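Long-range contact in shikimate dehydrogenase (NADP(+)) (Listeria monocytogenes, PDB 3TNL), which probably catalyses the reversible NADP(H)-linked interconversion of 3-dehydroshikimate and shikimate on the pathway to chorismate and the aromatic amino acids: residues B[162-175]-B[193-207]. Numbering follows the deposited sequence.
Sequences AGGAATAICIQAAL and NAEKTVEKINSKTDC. With NAD (nicotinamide-adenine-dinucleotide), chain H.
Asn193 reaches over the start of helix 164-175 and gives its ND2 to the carbonyl oxygen of Ala162, 2.7 Å away. That oxygen lies nearly in the Asn193 amide plane, whereas ND2 is tilted from the carbonyl plane of Ala162. Extension of the Asn193 side chain, with CG anti to the backbone N (chi1 -175°), also brings ND2 to Thr167 OG1, a weak, bent bond of 2.9 Å. Thr167 OG1 donates to Gly163 O (2.7 Å), which takes the Thr167 amide on the opposite face of its plane, and a water that donates to Thr167 OG1 also hydrogen-bonds Thr197 OG1.

Beside this polar cluster the Ala162 and Ala194 methyls meet at CB to CB 3.5 Å. Further along, Ile201 fits among three residues of the facing helix: CD1 lies against Cys170 CB, CG1 meets Ile171 CD1, and CG2 touches Ala174 CB. Ala174 CB also packs on Cys207 CB at 3.7 Å, where the chain leaves helix 191-204 through an ST turn, Thr205 OG1 accepting from Cys207 N.

The segments 164-175 and 193-204 run nearly parallel (11°), their axes approaching to 10.1 Å, as successive helices of a Rossmann fold on one face of its parallel sheet; Cys170 and Cys207 rest on strand 180-185, Ile201 on strand 208-213. The amides of Gly164 and Ala165 bind the NAD diphosphate, and Ala162 N donates a hydrogen bond to O3B of the adenosine ribose (2.9 Å). The peptide presenting Gly164 N to phosphate oxygen O2A is the one whose carbonyl takes Thr167 N and OG1; these two bonds, with Asn193 on Ala162 O just before, probably help to hold the turn's orientation.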
loop_
_atom_site.group_PDB
_atom_site.type_symbol
_atom_site.label_atom_id
_atom_site.label_comp_id
_atom_site.label_asym_id
_atom_site.label_seq_id
_atom_site.Cartn_x
_atom_site.Cartn_y
_atom_site.Cartn_z
ATOM N N ALA B 162 0.098 -29.163 -16.875
ATOM C CA ALA B 162 -1.351 -28.874 -16.799
ATOM C C ALA B 162 -1.746 -28.066 -15.577
ATOM O O ALA B 162 -2.947 -28.036 -15.204
ATOM C CB ALA B 162 -2.159 -30.150 -16.878
ATOM N N GLY B 163 -0.757 -27.413 -14.962
ATOM C CA GLY B 163 -0.984 -26.507 -13.868
ATOM C C GLY B 163 -1.258 -25.102 -14.365
ATOM O O GLY B 163 -1.665 -24.893 -15.507
ATOM N N GLY B 164 -0.990 -24.118 -13.519
ATOM C CA GLY B 164 -1.306 -22.738 -13.879
ATOM C C GLY B 164 -0.565 -22.230 -15.091
ATOM O O GLY B 164 -1.169 -21.660 -16.007
ATOM N N ALA B 165 0.753 -22.423 -15.103
ATOM C CA ALA B 165 1.563 -21.943 -16.199
ATOM C C ALA B 165 1.209 -22.643 -17.511
ATOM O O ALA B 165 1.032 -21.985 -18.546
ATOM C CB ALA B 165 3.067 -22.132 -15.893
ATOM N N ALA B 166 1.099 -23.966 -17.484
ATOM C CA ALA B 166 0.798 -24.695 -18.700
ATOM C C ALA B 166 -0.554 -24.325 -19.244
ATOM O O ALA B 166 -0.739 -24.254 -20.470
ATOM C CB ALA B 166 0.854 -26.215 -18.467
ATOM N N THR B 167 -1.527 -24.170 -18.354
ATOM C CA THR B 167 -2.893 -23.839 -18.783
ATOM C C THR B 167 -2.938 -22.487 -19.497
ATOM O O THR B 167 -3.517 -22.346 -20.586
ATOM C CB THR B 167 -3.886 -23.886 -17.611
ATOM O OG1 THR B 167 -3.862 -25.193 -17.016
ATOM C CG2 THR B 167 -5.299 -23.580 -18.113
ATOM N N ALA B 168 -2.293 -21.491 -18.906
ATOM C CA ALA B 168 -2.253 -20.168 -19.487
ATOM C C ALA B 168 -1.499 -20.150 -20.809
ATOM O O ALA B 168 -1.938 -19.507 -21.758
ATOM C CB ALA B 168 -1.642 -19.183 -18.503
ATOM N N ILE B 169 -0.387 -20.885 -20.894
ATOM C CA ILE B 169 0.386 -20.947 -22.109
ATOM C C ILE B 169 -0.396 -21.641 -23.211
ATOM O O ILE B 169 -0.433 -21.165 -24.354
ATOM C CB ILE B 169 1.744 -21.693 -21.878
ATOM C CG1 ILE B 169 2.698 -20.813 -21.084
ATOM C CG2 ILE B 169 2.423 -22.089 -23.230
ATOM C CD1 ILE B 169 3.876 -21.576 -20.466
ATOM N N CYS B 170 -1.035 -22.759 -22.877
ATOM C CA CYS B 170 -1.794 -23.496 -23.913
ATOM C C CYS B 170 -2.943 -22.675 -24.480
ATOM O O CYS B 170 -3.099 -22.596 -25.705
ATOM C CB CYS B 170 -2.345 -24.806 -23.389
ATOM S SG CYS B 170 -1.131 -26.104 -23.087
ATOM N N ILE B 171 -3.741 -22.076 -23.588
ATOM C CA ILE B 171 -4.888 -21.263 -23.992
ATOM C C ILE B 171 -4.418 -20.091 -24.810
ATOM O O ILE B 171 -4.899 -19.859 -25.915
ATOM C CB ILE B 171 -5.669 -20.748 -22.756
ATOM C CG1 ILE B 171 -6.356 -21.912 -22.060
ATOM C CG2 ILE B 171 -6.729 -19.711 -23.158
ATOM C CD1 ILE B 171 -7.391 -22.593 -22.910
ATOM N N GLN B 172 -3.444 -19.370 -24.287
ATOM C CA GLN B 172 -2.942 -18.162 -25.006
ATOM C C GLN B 172 -2.345 -18.521 -26.382
ATOM O O GLN B 172 -2.571 -17.838 -27.386
ATOM C CB GLN B 172 -1.916 -17.341 -24.214
ATOM C CG GLN B 172 -1.796 -15.956 -24.787
ATOM C CD GLN B 172 -3.083 -15.150 -24.592
ATOM O OE1 GLN B 172 -3.530 -14.956 -23.462
ATOM N NE2 GLN B 172 -3.686 -14.695 -25.696
ATOM N N ALA B 173 -1.599 -19.619 -26.426
ATOM C CA ALA B 173 -0.993 -20.062 -27.677
ATOM C C ALA B 173 -2.105 -20.335 -28.694
ATOM O O ALA B 173 -2.011 -19.901 -29.837
ATOM C CB ALA B 173 -0.145 -21.318 -27.453
ATOM N N ALA B 174 -3.174 -21.016 -28.267
ATOM C CA ALA B 174 -4.317 -21.317 -29.151
ATOM C C ALA B 174 -5.016 -20.036 -29.623
ATOM O O ALA B 174 -5.337 -19.903 -30.817
ATOM C CB ALA B 174 -5.302 -22.200 -28.464
ATOM N N LEU B 175 -5.261 -19.116 -28.691
ATOM C CA LEU B 175 -5.876 -17.818 -29.042
ATOM C C LEU B 175 -4.982 -17.021 -29.992
ATOM O O LEU B 175 -5.500 -16.281 -30.836
ATOM C CB LEU B 175 -6.157 -16.989 -27.773
ATOM C CG LEU B 175 -7.253 -17.527 -26.856
ATOM C CD1 LEU B 175 -7.293 -16.784 -25.556
ATOM C CD2 LEU B 175 -8.649 -17.516 -27.553
ATOM N N ASN B 193 -7.691 -31.272 -15.329
ATOM C CA ASN B 193 -7.615 -29.891 -15.762
ATOM C C ASN B 193 -7.129 -29.842 -17.211
ATOM O O ASN B 193 -7.593 -29.054 -18.017
ATOM C CB ASN B 193 -6.648 -29.080 -14.904
ATOM C CG ASN B 193 -6.664 -27.627 -15.274
ATOM O OD1 ASN B 193 -7.742 -27.002 -15.321
ATOM N ND2 ASN B 193 -5.481 -27.067 -15.574
ATOM N N ALA B 194 -6.150 -30.684 -17.545
ATOM C CA ALA B 194 -5.666 -30.716 -18.926
ATOM C C ALA B 194 -6.805 -31.152 -19.875
ATOM O O ALA B 194 -6.901 -30.657 -21.009
ATOM C CB ALA B 194 -4.450 -31.652 -19.072
ATOM N N GLU B 195 -7.660 -32.071 -19.414
ATOM C CA GLU B 195 -8.805 -32.531 -20.245
ATOM C C GLU B 195 -9.733 -31.327 -20.500
ATOM O O GLU B 195 -10.228 -31.134 -21.612
ATOM C CB GLU B 195 -9.527 -33.700 -19.597
ATOM C CG GLU B 195 -8.732 -34.993 -19.600
ATOM C CD GLU B 195 -9.414 -36.119 -18.802
ATOM O OE1 GLU B 195 -9.862 -35.861 -17.674
ATOM O OE2 GLU B 195 -9.456 -37.271 -19.297
ATOM N N LYS B 196 -9.947 -30.513 -19.473
ATOM C CA LYS B 196 -10.754 -29.299 -19.641
ATOM C C LYS B 196 -10.096 -28.309 -20.619
ATOM O O LYS B 196 -10.766 -27.727 -21.484
ATOM C CB LYS B 196 -11.031 -28.632 -18.283
ATOM C CG LYS B 196 -12.135 -29.333 -17.470
ATOM C CD LYS B 196 -12.660 -28.443 -16.319
ATOM C CE LYS B 196 -11.604 -28.080 -15.286
ATOM N NZ LYS B 196 -12.193 -27.256 -14.166
ATOM N N THR B 197 -8.770 -28.150 -20.536
ATOM C CA THR B 197 -8.057 -27.271 -21.439
ATOM C C THR B 197 -8.228 -27.722 -22.903
ATOM O O THR B 197 -8.437 -26.897 -23.792
ATOM C CB THR B 197 -6.611 -27.216 -21.041
ATOM O OG1 THR B 197 -6.536 -26.641 -19.722
ATOM C CG2 THR B 197 -5.767 -26.404 -22.038
ATOM N N VAL B 198 -8.102 -29.018 -23.142
ATOM C CA VAL B 198 -8.308 -29.565 -24.476
ATOM C C VAL B 198 -9.704 -29.213 -25.007
ATOM O O VAL B 198 -9.831 -28.803 -26.157
ATOM C CB VAL B 198 -8.094 -31.086 -24.488
ATOM C CG1 VAL B 198 -8.608 -31.711 -25.809
ATOM C CG2 VAL B 198 -6.591 -31.388 -24.277
ATOM N N GLU B 199 -10.738 -29.414 -24.175
ATOM C CA GLU B 199 -12.126 -29.141 -24.547
ATOM C C GLU B 199 -12.287 -27.657 -24.892
ATOM O O GLU B 199 -12.897 -27.320 -25.911
ATOM C CB GLU B 199 -13.032 -29.587 -23.399
ATOM C CG GLU B 199 -14.523 -29.600 -23.613
ATOM C CD GLU B 199 -15.254 -30.110 -22.361
ATOM O OE1 GLU B 199 -16.491 -30.282 -22.422
ATOM O OE2 GLU B 199 -14.587 -30.349 -21.312
ATOM N N LYS B 200 -11.734 -26.782 -24.060
ATOM C CA LYS B 200 -11.787 -25.331 -24.312
ATOM C C LYS B 200 -11.114 -24.936 -25.620
ATOM O O LYS B 200 -11.657 -24.170 -26.421
ATOM C CB LYS B 200 -11.096 -24.563 -23.183
ATOM C CG LYS B 200 -11.789 -24.568 -21.845
ATOM C CD LYS B 200 -10.904 -23.911 -20.815
ATOM C CE LYS B 200 -11.503 -23.866 -19.426
ATOM N NZ LYS B 200 -10.479 -23.385 -18.446
ATOM N N ILE B 201 -9.898 -25.412 -25.843
ATOM C CA ILE B 201 -9.212 -25.071 -27.052
ATOM C C ILE B 201 -9.955 -25.557 -28.308
ATOM O O ILE B 201 -10.109 -24.807 -29.282
ATOM C CB ILE B 201 -7.771 -25.637 -27.022
ATOM C CG1 ILE B 201 -6.996 -24.918 -25.912
ATOM C CG2 ILE B 201 -7.108 -25.495 -28.396
ATOM C CD1 ILE B 201 -5.559 -25.447 -25.628
ATOM N N ASN B 202 -10.382 -26.808 -28.301
ATOM C CA ASN B 202 -11.048 -27.382 -29.496
ATOM C C ASN B 202 -12.417 -26.787 -29.765
ATOM O O ASN B 202 -12.853 -26.745 -30.915
ATOM C CB ASN B 202 -11.157 -28.902 -29.380
ATOM C CG ASN B 202 -9.818 -29.588 -29.527
ATOM O OD1 ASN B 202 -8.915 -29.056 -30.173
ATOM N ND2 ASN B 202 -9.684 -30.776 -28.931
ATOM N N SER B 203 -13.084 -26.327 -28.719
ATOM C CA SER B 203 -14.426 -25.753 -28.909
ATOM C C SER B 203 -14.417 -24.239 -29.154
ATOM O O SER B 203 -15.292 -23.735 -29.887
ATOM C CB SER B 203 -15.363 -26.129 -27.752
ATOM O OG SER B 203 -14.985 -25.534 -26.526
ATOM N N LYS B 204 -13.453 -23.514 -28.586
ATOM C CA LYS B 204 -13.412 -22.038 -28.695
ATOM C C LYS B 204 -12.374 -21.444 -29.653
ATOM O O LYS B 204 -12.363 -20.231 -29.880
ATOM C CB LYS B 204 -13.231 -21.403 -27.305
ATOM C CG LYS B 204 -14.273 -21.817 -26.266
ATOM C CD LYS B 204 -15.685 -21.455 -26.701
ATOM C CE LYS B 204 -16.734 -21.803 -25.654
ATOM N NZ LYS B 204 -16.879 -23.264 -25.439
ATOM N N THR B 205 -11.497 -22.272 -30.218
ATOM C CA THR B 205 -10.495 -21.794 -31.166
ATOM C C THR B 205 -10.434 -22.779 -32.330
ATOM O O THR B 205 -11.130 -23.802 -32.313
ATOM C CB THR B 205 -9.071 -21.660 -30.511
ATOM O OG1 THR B 205 -8.437 -22.948 -30.419
ATOM C CG2 THR B 205 -9.148 -21.010 -29.119
ATOM N N ASP B 206 -9.619 -22.471 -33.337
ATOM C CA ASP B 206 -9.392 -23.389 -34.450
ATOM C C ASP B 206 -8.133 -24.252 -34.219
ATOM O O ASP B 206 -7.715 -24.996 -35.110
ATOM C CB ASP B 206 -9.282 -22.655 -35.784
ATOM C CG ASP B 206 -10.640 -22.185 -36.318
ATOM O OD1 ASP B 206 -11.692 -22.805 -35.987
ATOM O OD2 ASP B 206 -10.637 -21.217 -37.104
ATOM N N CYS B 207 -7.542 -24.153 -33.030
ATOM C CA CYS B 207 -6.355 -24.964 -32.691
ATOM C C CYS B 207 -6.803 -26.402 -32.393
ATOM O O CYS B 207 -7.868 -26.600 -31.792
ATOM C CB CYS B 207 -5.680 -24.378 -31.451
ATOM S SG CYS B 207 -4.172 -25.218 -30.930
HETATM P PA NAD H . 1.281 -26.118 -10.707
HETATM O O1A NAD H . 1.469 -26.623 -9.278
HETATM O O2A NAD H . 0.037 -25.312 -11.027
HETATM O O5B NAD H . 1.446 -27.370 -11.722
HETATM C C5B NAD H . 2.456 -28.372 -11.597
HETATM C C4B NAD H . 2.562 -29.159 -12.909
HETATM O O4B NAD H . 3.729 -29.995 -12.860
HETATM C C3B NAD H . 1.426 -30.147 -13.088
HETATM O O3B NAD H . 1.200 -30.313 -14.510
HETATM C C2B NAD H . 1.947 -31.447 -12.522
HETATM O O2B NAD H . 1.354 -32.598 -13.108
HETATM C C1B NAD H . 3.409 -31.369 -12.911
HETATM N N9A NAD H . 4.361 -32.128 -12.093
HETATM C C8A NAD H . 4.786 -31.773 -10.857
HETATM N N7A NAD H . 5.712 -32.659 -10.433
HETATM C C5A NAD H . 5.914 -33.595 -11.394
HETATM C C6A NAD H . 6.698 -34.717 -11.570
HETATM N N6A NAD H . 7.558 -35.099 -10.620
HETATM N N1A NAD H . 6.646 -35.405 -12.731
HETATM C C2A NAD H . 5.789 -35.037 -13.716
HETATM N N3A NAD H . 4.984 -33.954 -13.620
HETATM C C4A NAD H . 5.017 -33.212 -12.491
HETATM O O3 NAD H . 2.605 -25.285 -11.038
HETATM P PN NAD H . 2.740 -23.989 -11.980
HETATM O O1N NAD H . 2.370 -22.723 -11.246
HETATM O O2N NAD H . 2.125 -24.287 -13.349
HETATM O O5D NAD H . 4.334 -23.844 -12.162
HETATM C C5D NAD H . 5.041 -24.872 -12.845
HETATM C C4D NAD H . 6.422 -24.295 -13.091
HETATM O O4D NAD H . 6.299 -23.066 -13.828
HETATM C C3D NAD H . 7.118 -23.942 -11.787
HETATM O O3D NAD H . 8.454 -24.453 -11.835
HETATM C C2D NAD H . 7.113 -22.423 -11.749
HETATM O O2D NAD H . 8.209 -21.872 -10.984
HETATM C C1D NAD H . 7.163 -22.081 -13.233
HETATM N N1N NAD H . 6.641 -20.768 -13.619
HETATM C C2N NAD H . 7.439 -19.905 -14.277
HETATM C C3N NAD H . 6.965 -18.660 -14.674
HETATM C C7N NAD H . 7.825 -17.683 -15.408
HETATM O O7N NAD H . 7.457 -16.510 -15.364
HETATM N N7N NAD H . 8.908 -18.112 -16.091
HETATM C C4N NAD H . 5.639 -18.306 -14.376
HETATM C C5N NAD H . 4.833 -19.216 -13.699
HETATM C C6N NAD H . 5.359 -20.452 -13.321
HETATM O O HOH W 1 -4.221 -27.474 -18.652
#